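Local atomic coordinates of endoglucanase EG-II (Hypocrea jecorina, PDB entry 3QR3), a protein that hydrolyses internal beta-1,4-glucosidic bonds of cellulose as an endoglucanase, through a catalytic domain of glycosyl hydrolase family 5. Residues A[131-136]-A[142-147]; A[167-172]-A[177-182]. All coordinates share one frame; numbering follows the deposited sequence.

Contact 1. Residues A[131-136]-A[142-147]; sequences QLASKY and VWFGIM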
ATOM      1  N   GLN A 131      -1.216  -2.929  18.533  1.00 17.87           N
ATOM      2  CA  GLN A 131      -0.782  -4.316  18.551  1.00 20.40           C
ATOM      3  C   GLN A 131       0.204  -4.639  17.436  1.00 18.11           C
ATOM      4  O   GLN A 131       1.209  -5.307  17.671  1.00 20.72           O
ATOM      5  CB  GLN A 131      -1.983  -5.259  18.470  1.00 23.43           C
ATOM      6  CG  GLN A 131      -2.887  -5.183  19.683  1.00 21.95           C
ATOM      7  CD  GLN A 131      -4.065  -6.105  19.539  1.00 24.01           C
ATOM      8  OE1 GLN A 131      -3.954  -7.304  19.775  1.00 20.08           O
ATOM      9  NE2 GLN A 131      -5.200  -5.555  19.135  1.00 19.48           N
ATOM     10  N   LEU A 132      -0.082  -4.174  16.225  1.00 20.30           N
ATOM     11  CA  LEU A 132       0.837  -4.391  15.113  1.00 20.29           C
ATOM     12  C   LEU A 132       2.186  -3.725  15.385  1.00 20.26           C
ATOM     13  O   LEU A 132       3.233  -4.305  15.136  1.00 21.91           O
ATOM     14  CB  LEU A 132       0.228  -3.877  13.809  1.00 22.29           C
ATOM     15  CG  LEU A 132      -0.964  -4.699  13.323  1.00 24.37           C
ATOM     16  CD1 LEU A 132      -1.674  -3.995  12.166  1.00 17.31           C
ATOM     17  CD2 LEU A 132      -0.475  -6.089  12.917  1.00 20.25           C
ATOM     18  N   ALA A 133       2.151  -2.506  15.905  1.00 14.69           N
ATOM     19  CA  ALA A 133       3.377  -1.783  16.217  1.00 17.84           C
ATOM     20  C   ALA A 133       4.193  -2.526  17.272  1.00 17.59           C
ATOM     21  O   ALA A 133       5.408  -2.633  17.160  1.00 21.03           O
ATOM     22  CB  ALA A 133       3.045  -0.374  16.704  1.00 17.50           C
ATOM     23  N   SER A 134       3.523  -3.026  18.305  1.00 21.20           N
ATOM     24  CA  SER A 134       4.206  -3.800  19.336  1.00 22.15           C
ATOM     25  C   SER A 134       4.864  -5.044  18.738  1.00 23.77           C
ATOM     26  O   SER A 134       6.013  -5.368  19.053  1.00 24.76           O
ATOM     27  CB  SER A 134       3.232  -4.193  20.444  1.00 25.86           C
ATOM     28  OG  SER A 134       3.882  -4.990  21.420  1.00 38.13           O
ATOM     29  N   LYS A 135       4.142  -5.736  17.861  1.00 20.64           N
ATOM     30  CA  LYS A 135       4.693  -6.931  17.228  1.00 20.46           C
ATOM     31  C   LYS A 135       5.930  -6.591  16.400  1.00 22.98           C
ATOM     32  O   LYS A 135       6.922  -7.308  16.430  1.00 23.45           O
ATOM     33  CB  LYS A 135       3.653  -7.597  16.326  1.00 20.10           C
ATOM     34  CG  LYS A 135       4.156  -8.870  15.637  1.00 21.24           C
ATOM     35  CD  LYS A 135       3.020  -9.614  14.933  1.00 21.43           C
ATOM     36  CE  LYS A 135       3.486 -10.974  14.425  1.00 27.21           C
ATOM     37  NZ  LYS A 135       3.733 -11.937  15.538  1.00 24.44           N
ATOM     38  N   TYR A 136       5.869  -5.482  15.671  1.00 16.94           N
ATOM     39  CA  TYR A 136       6.899  -5.165  14.691  1.00 20.23           C
ATOM     40  C   TYR A 136       7.897  -4.097  15.137  1.00 21.89           C
ATOM     41  O   TYR A 136       8.732  -3.662  14.349  1.00 20.62           O
ATOM     42  CB  TYR A 136       6.233  -4.770  13.371  1.00 18.94           C
ATOM     43  CG  TYR A 136       5.543  -5.950  12.732  1.00 20.64           C
ATOM     44  CD1 TYR A 136       6.269  -7.070  12.371  1.00 23.09           C
ATOM     45  CD2 TYR A 136       4.167  -5.967  12.529  1.00 22.17           C
ATOM     46  CE1 TYR A 136       5.660  -8.171  11.807  1.00 20.21           C
ATOM     47  CE2 TYR A 136       3.541  -7.073  11.953  1.00 20.15           C
ATOM     48  CZ  TYR A 136       4.299  -8.168  11.595  1.00 17.17           C
ATOM     49  OH  TYR A 136       3.713  -9.283  11.027  1.00 19.03           O
ATOM     50  N   VAL A 142       9.632  -2.705   8.424  1.00 14.64           N
ATOM     51  CA  VAL A 142       8.181  -2.767   8.336  1.00 17.20           C
ATOM     52  C   VAL A 142       7.668  -1.329   8.217  1.00 19.42           C
ATOM     53  O   VAL A 142       8.079  -0.443   8.962  1.00 21.69           O
ATOM     54  CB  VAL A 142       7.567  -3.476   9.557  1.00 17.10           C
ATOM     55  CG1 VAL A 142       6.051  -3.299   9.591  1.00 18.53           C
ATOM     56  CG2 VAL A 142       7.936  -4.951   9.546  1.00 18.58           C
ATOM     57  N   TRP A 143       6.789  -1.101   7.257  1.00 20.91           N
ATOM     58  CA  TRP A 143       6.287   0.237   6.964  1.00 15.27           C
ATOM     59  C   TRP A 143       4.803   0.193   7.327  1.00 17.87           C
ATOM     60  O   TRP A 143       4.096  -0.715   6.883  1.00 17.35           O
ATOM     61  CB  TRP A 143       6.493   0.500   5.467  1.00 15.04           C
ATOM     62  CG  TRP A 143       6.043   1.832   4.966  1.00 14.11           C
ATOM     63  CD1 TRP A 143       4.839   2.434   5.192  1.00 15.82           C
ATOM     64  CD2 TRP A 143       6.783   2.715   4.116  1.00 17.64           C
ATOM     65  NE1 TRP A 143       4.797   3.657   4.555  1.00 21.70           N
ATOM     66  CE2 TRP A 143       5.977   3.851   3.888  1.00 17.44           C
ATOM     67  CE3 TRP A 143       8.056   2.666   3.542  1.00 16.60           C
ATOM     68  CZ2 TRP A 143       6.400   4.920   3.101  1.00 16.18           C
ATOM     69  CZ3 TRP A 143       8.472   3.723   2.760  1.00 18.14           C
ATOM     70  CH2 TRP A 143       7.645   4.836   2.543  1.00 16.51           C
ATOM     71  N   PHE A 144       4.331   1.132   8.150  1.00 16.56           N
ATOM     72  CA  PHE A 144       2.949   1.078   8.646  1.00 17.65           C
ATOM     73  C   PHE A 144       1.964   1.814   7.720  1.00 19.33           C
ATOM     74  O   PHE A 144       1.891   3.046   7.727  1.00 17.08           O
ATOM     75  CB  PHE A 144       2.860   1.614  10.086  1.00 17.16           C
ATOM     76  CG  PHE A 144       3.668   0.823  11.084  1.00 19.85           C
ATOM     77  CD1 PHE A 144       3.121  -0.276  11.725  1.00 35.52           C
ATOM     78  CD2 PHE A 144       4.975   1.179  11.383  1.00 18.88           C
ATOM     79  CE1 PHE A 144       3.862  -1.008  12.645  1.00 34.73           C
ATOM     80  CE2 PHE A 144       5.716   0.453  12.300  1.00 21.37           C
ATOM     81  CZ  PHE A 144       5.162  -0.644  12.925  1.00 23.15           C
ATOM     82  N   GLY A 145       1.228   1.048   6.918  1.00 13.96           N
ATOM     83  CA  GLY A 145       0.267   1.589   5.964  1.00 15.60           C
ATOM     84  C   GLY A 145      -1.105   1.746   6.595  1.00 20.26           C
ATOM     85  O   GLY A 145      -1.998   0.880   6.471  1.00 18.87           O
ATOM     86  N   ILE A 146      -1.266   2.868   7.282  1.00 13.06           N
ATOM     87  CA  ILE A 146      -2.397   3.094   8.187  1.00 15.38           C
ATOM     88  C   ILE A 146      -3.762   2.680   7.642  1.00 15.42           C
ATOM     89  O   ILE A 146      -4.546   2.026   8.339  1.00 17.63           O
ATOM     90  CB  ILE A 146      -2.418   4.570   8.651  1.00 15.00           C
ATOM     91  CG1 ILE A 146      -1.219   4.830   9.561  1.00 11.22           C
ATOM     92  CG2 ILE A 146      -3.717   4.902   9.377  1.00 15.89           C
ATOM     93  CD1 ILE A 146      -1.233   6.232  10.232  1.00 15.11           C
ATOM     94  N   MET A 147      -4.047   3.049   6.400  1.00 17.60           N
ATOM     95  CA  MET A 147      -5.358   2.781   5.830  1.00 18.71           C
ATOM     96  C   MET A 147      -5.365   2.919   4.316  1.00 20.62           C
ATOM     97  O   MET A 147      -4.832   3.870   3.766  1.00 18.33           O
ATOM     98  CB  MET A 147      -6.420   3.702   6.442  1.00 19.97           C
ATOM     99  CG  MET A 147      -7.838   3.446   5.924  1.00 12.79           C
ATOM    100  SD  MET A 147      -8.396   1.750   6.191  1.00 16.40           S
ATOM    101  CE  MET A 147      -8.118   1.606   7.950  1.00 19.59           C
TER
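F144 and V142 on strand 142-145 meet A133 and Y136 at the end of helix 122-136, a helix-to-strand step of the TIM barrel; the axes of helix residues 131-136 and strand 142-145 run antiparallel (175°), with a closest approach of 10.3 Å. F144 reaches the helix with the far end of its ring: CE1 lies 3.7 Å from A133 CA, and CZ comes within 4.3 Å of Y136 CB, on an oblique approach. With CG beside the backbone N (chi1 -62°), the CE1-CZ end of the ring is set against A133. The carbonyl O of L132 sits at the ring edge, near its plane, with F144 CE1 4.2 Å from it. V142 crosses Y136 at about a right angle and uses both methyls: CG1 is 4.1 Å from Y136 CB, whereas CG2 touches Y136 CD1 at 3.9 Å, an oblique approach to the ring. An alanine here would remove both methyls and would probably leave a gap beside CB and CD1 of the tyrosine, with its ring less firmly held on that side. The phenol itself leads away from the strand, and its OH is hydrogen-bonded to D87 of helix 80-95. Within the helix, K135 CG lies over the centre of one face of the Y136 ring, 4.0 Å above its plane.

Contact 2. Residues A[167-172]-A[177-182]; sequences TAIRNA and QFISLP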
ATOM      1  N   THR A 167       0.551   8.239  17.090  1.00 18.44           N
ATOM      2  CA  THR A 167       0.948   8.275  18.492  1.00 24.86           C
ATOM      3  C   THR A 167       0.990   6.869  19.079  1.00 17.70           C
ATOM      4  O   THR A 167       1.919   6.517  19.807  1.00 19.28           O
ATOM      5  CB  THR A 167       0.011   9.163  19.319  1.00 24.38           C
ATOM      6  OG1 THR A 167      -0.039  10.464  18.725  1.00 18.59           O
ATOM      7  CG2 THR A 167       0.504   9.274  20.769  1.00 23.12           C
ATOM      8  N   ALA A 168      -0.008   6.058  18.745  1.00 19.60           N
ATOM      9  CA  ALA A 168      -0.053   4.692  19.262  1.00 25.79           C
ATOM     10  C   ALA A 168       1.126   3.866  18.762  1.00 21.55           C
ATOM     11  O   ALA A 168       1.711   3.079  19.509  1.00 20.17           O
ATOM     12  CB  ALA A 168      -1.365   4.021  18.902  1.00 20.17           C
ATOM     13  N   ILE A 169       1.471   4.045  17.493  1.00 16.72           N
ATOM     14  CA  ILE A 169       2.528   3.247  16.894  1.00 19.15           C
ATOM     15  C   ILE A 169       3.868   3.579  17.556  1.00 19.34           C
ATOM     16  O   ILE A 169       4.636   2.688  17.895  1.00 21.47           O
ATOM     17  CB  ILE A 169       2.613   3.501  15.378  1.00 17.56           C
ATOM     18  CG1 ILE A 169       1.361   2.955  14.684  1.00 20.38           C
ATOM     19  CG2 ILE A 169       3.887   2.903  14.802  1.00 16.79           C
ATOM     20  CD1 ILE A 169       1.316   3.227  13.200  1.00 16.49           C
ATOM     21  N   ARG A 170       4.129   4.868  17.745  1.00 16.84           N
ATOM     22  CA  ARG A 170       5.376   5.317  18.355  1.00 20.97           C
ATOM     23  C   ARG A 170       5.467   4.914  19.832  1.00 22.79           C
ATOM     24  O   ARG A 170       6.515   4.452  20.292  1.00 21.84           O
ATOM     25  CB  ARG A 170       5.531   6.838  18.207  1.00 19.29           C
ATOM     26  CG  ARG A 170       5.663   7.343  16.764  1.00 17.77           C
ATOM     27  CD  ARG A 170       6.790   6.647  15.992  1.00 18.68           C
ATOM     28  NE  ARG A 170       7.024   7.284  14.694  1.00 19.99           N
ATOM     29  CZ  ARG A 170       7.572   6.688  13.637  1.00 21.84           C
ATOM     30  NH1 ARG A 170       7.943   5.415  13.686  1.00 20.50           N
ATOM     31  NH2 ARG A 170       7.736   7.366  12.516  1.00 20.98           N
ATOM     32  N   ASN A 171       4.371   5.103  20.567  1.00 19.16           N
ATOM     33  CA  ASN A 171       4.311   4.733  21.978  1.00 25.70           C
ATOM     34  C   ASN A 171       4.462   3.233  22.218  1.00 25.76           C
ATOM     35  O   ASN A 171       4.843   2.817  23.310  1.00 21.97           O
ATOM     36  CB  ASN A 171       3.003   5.220  22.616  1.00 23.63           C
ATOM     37  CG  ASN A 171       2.982   6.731  22.848  1.00 28.80           C
ATOM     38  OD1 ASN A 171       3.984   7.419  22.674  1.00 25.75           O
ATOM     39  ND2 ASN A 171       1.829   7.244  23.238  1.00 36.29           N
ATOM     40  N   ALA A 172       4.162   2.425  21.204  1.00 19.60           N
ATOM     41  CA  ALA A 172       4.311   0.974  21.323  1.00 20.26           C
ATOM     42  C   ALA A 172       5.753   0.534  21.094  1.00 28.14           C
ATOM     43  O   ALA A 172       6.072  -0.650  21.199  1.00 27.09           O
ATOM     44  CB  ALA A 172       3.392   0.270  20.349  1.00 20.80           C
ATOM     45  N   GLN A 177      10.382   3.234  12.278  1.00 20.50           N
ATOM     46  CA  GLN A 177       9.744   2.842  11.023  1.00 20.78           C
ATOM     47  C   GLN A 177       9.096   3.998  10.269  1.00 19.39           C
ATOM     48  O   GLN A 177       8.686   4.986  10.871  1.00 16.84           O
ATOM     49  CB  GLN A 177       8.678   1.770  11.296  1.00 20.52           C
ATOM     50  CG  GLN A 177       9.226   0.414  11.720  1.00 20.89           C
ATOM     51  CD  GLN A 177       9.489   0.300  13.220  1.00 21.75           C
ATOM     52  OE1 GLN A 177       9.474   1.290  13.952  1.00 19.70           O
ATOM     53  NE2 GLN A 177       9.733  -0.920  13.681  1.00 21.83           N
ATOM     54  N   PHE A 178       8.992   3.859   8.948  1.00 15.77           N
ATOM     55  CA  PHE A 178       8.131   4.729   8.147  1.00 15.19           C
ATOM     56  C   PHE A 178       6.661   4.491   8.486  1.00 19.03           C
ATOM     57  O   PHE A 178       6.240   3.351   8.738  1.00 18.07           O
ATOM     58  CB  PHE A 178       8.315   4.463   6.642  1.00 15.09           C
ATOM     59  CG  PHE A 178       9.637   4.929   6.080  1.00 19.82           C
ATOM     60  CD1 PHE A 178       9.965   6.281   6.053  1.00 15.63           C
ATOM     61  CD2 PHE A 178      10.535   4.012   5.541  1.00 18.52           C
ATOM     62  CE1 PHE A 178      11.163   6.707   5.517  1.00 15.64           C
ATOM     63  CE2 PHE A 178      11.744   4.430   5.005  1.00 18.52           C
ATOM     64  CZ  PHE A 178      12.059   5.776   4.983  1.00 20.07           C
ATOM     65  N   ILE A 179       5.874   5.560   8.453  1.00 17.50           N
ATOM     66  CA  ILE A 179       4.432   5.466   8.643  1.00 17.24           C
ATOM     67  C   ILE A 179       3.738   6.256   7.529  1.00 20.65           C
ATOM     68  O   ILE A 179       4.107   7.387   7.254  1.00 17.99           O
ATOM     69  CB  ILE A 179       3.996   6.024  10.017  1.00 18.24           C
ATOM     70  CG1 ILE A 179       4.702   5.283  11.152  1.00 17.35           C
ATOM     71  CG2 ILE A 179       2.487   5.905  10.190  1.00 19.00           C
ATOM     72  CD1 ILE A 179       4.409   5.876  12.537  1.00 17.77           C
ATOM     73  N   SER A 180       2.749   5.647   6.878  1.00 20.11           N
ATOM     74  CA  SER A 180       1.984   6.309   5.824  1.00 16.69           C
ATOM     75  C   SER A 180       0.914   7.229   6.381  1.00 21.09           C
ATOM     76  O   SER A 180       0.256   6.893   7.367  1.00 24.09           O
ATOM     77  CB  SER A 180       1.262   5.271   4.966  1.00 22.44           C
ATOM     78  OG  SER A 180       2.168   4.504   4.206  1.00 25.88           O
ATOM     79  N   LEU A 181       0.722   8.376   5.730  1.00 15.26           N
ATOM     80  CA  LEU A 181      -0.407   9.256   6.021  1.00 20.94           C
ATOM     81  C   LEU A 181      -1.334   9.293   4.797  1.00 18.99           C
ATOM     82  O   LEU A 181      -1.022   9.945   3.800  1.00 17.22           O
ATOM     83  CB  LEU A 181       0.091  10.671   6.360  1.00 15.94           C
ATOM     84  CG  LEU A 181       1.172  10.785   7.443  1.00 23.30           C
ATOM     85  CD1 LEU A 181       1.600  12.232   7.651  1.00 21.05           C
ATOM     86  CD2 LEU A 181       0.690  10.167   8.766  1.00 18.57           C
ATOM     87  N   PRO A 182      -2.473   8.579   4.856  1.00 22.00           N
ATOM     88  CA  PRO A 182      -3.369   8.550   3.691  1.00 19.06           C
ATOM     89  C   PRO A 182      -4.495   9.581   3.741  1.00 18.58           C
ATOM     90  O   PRO A 182      -5.100   9.792   4.797  1.00 21.05           O
ATOM     91  CB  PRO A 182      -3.947   7.139   3.761  1.00 18.79           C
ATOM     92  CG  PRO A 182      -4.093   6.919   5.278  1.00 19.99           C
ATOM     93  CD  PRO A 182      -2.918   7.647   5.915  1.00 14.14           C
TER
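Backbone to backbone, the end of helix 155-171 stays well clear of segment 177-182, the nearest CA atoms being those of I169 and I179 at 8.8 Å, so side chains bridge this alpha-to-beta step of the TIM barrel. The apolar half is made by two isoleucines that reach toward each other tip to tip. CD1 of I179 lies 3.8 Å from I169 CG2, and the CD1 atoms of the two residues are 4.1 Å apart. The first torsion of I179 (-58°) turns CG1 anti to the carbonyl carbon, and the chain then runs extended, which carries its terminal methyl to the helix. That same methyl has a second role: it sits over the centre of one face of the R170 guanidinium, 3.4 Å from CZ. R170 comes from the opposite direction, its chain bent at chi2 (-54°), and the bend brings the planar group back to the loop just before the strand. There it grips one carbonyl end-on with two nitrogens. NH1 donates to Q177 O at 2.9 Å, tilted from the carbonyl plane, while NH2 donates to Q177 O at 3.0 Å almost in line with the C=O bond. The acceptor lies close to the guanidinium plane, and this double grip should limit rotation of the group. NH1 also bonds to A174 O, tying the intervening loop to the same arginine. The Q177 amide turns elsewhere, NE2 reaching A137 O and Q139 O. On the guanidinium face that CD1 covers, I179 CG1 packs as a second aliphatic carbon, 3.9 Å from R170 NH2.

In the fold
The centres of contacts 1 and 2 lie about 7 Å apart on the same side of the chain's centre, and along the sequence contact 1 closes before contact 2 opens. Helix 122-136, strand 142-145, helix 155-171 and strand 179-182 follow in order, giving two successive helix-to-strand steps of the barrel. Their strands are direct neighbours: the carbonyl of F144 and the amide of S180 probably form a hydrogen bond (F144 O to S180 N, 2.9 Å), which closes the barrel between the two strands. The F144 side chain also touches I169 and I179, so the two contacts share one buried layer between helices and sheet.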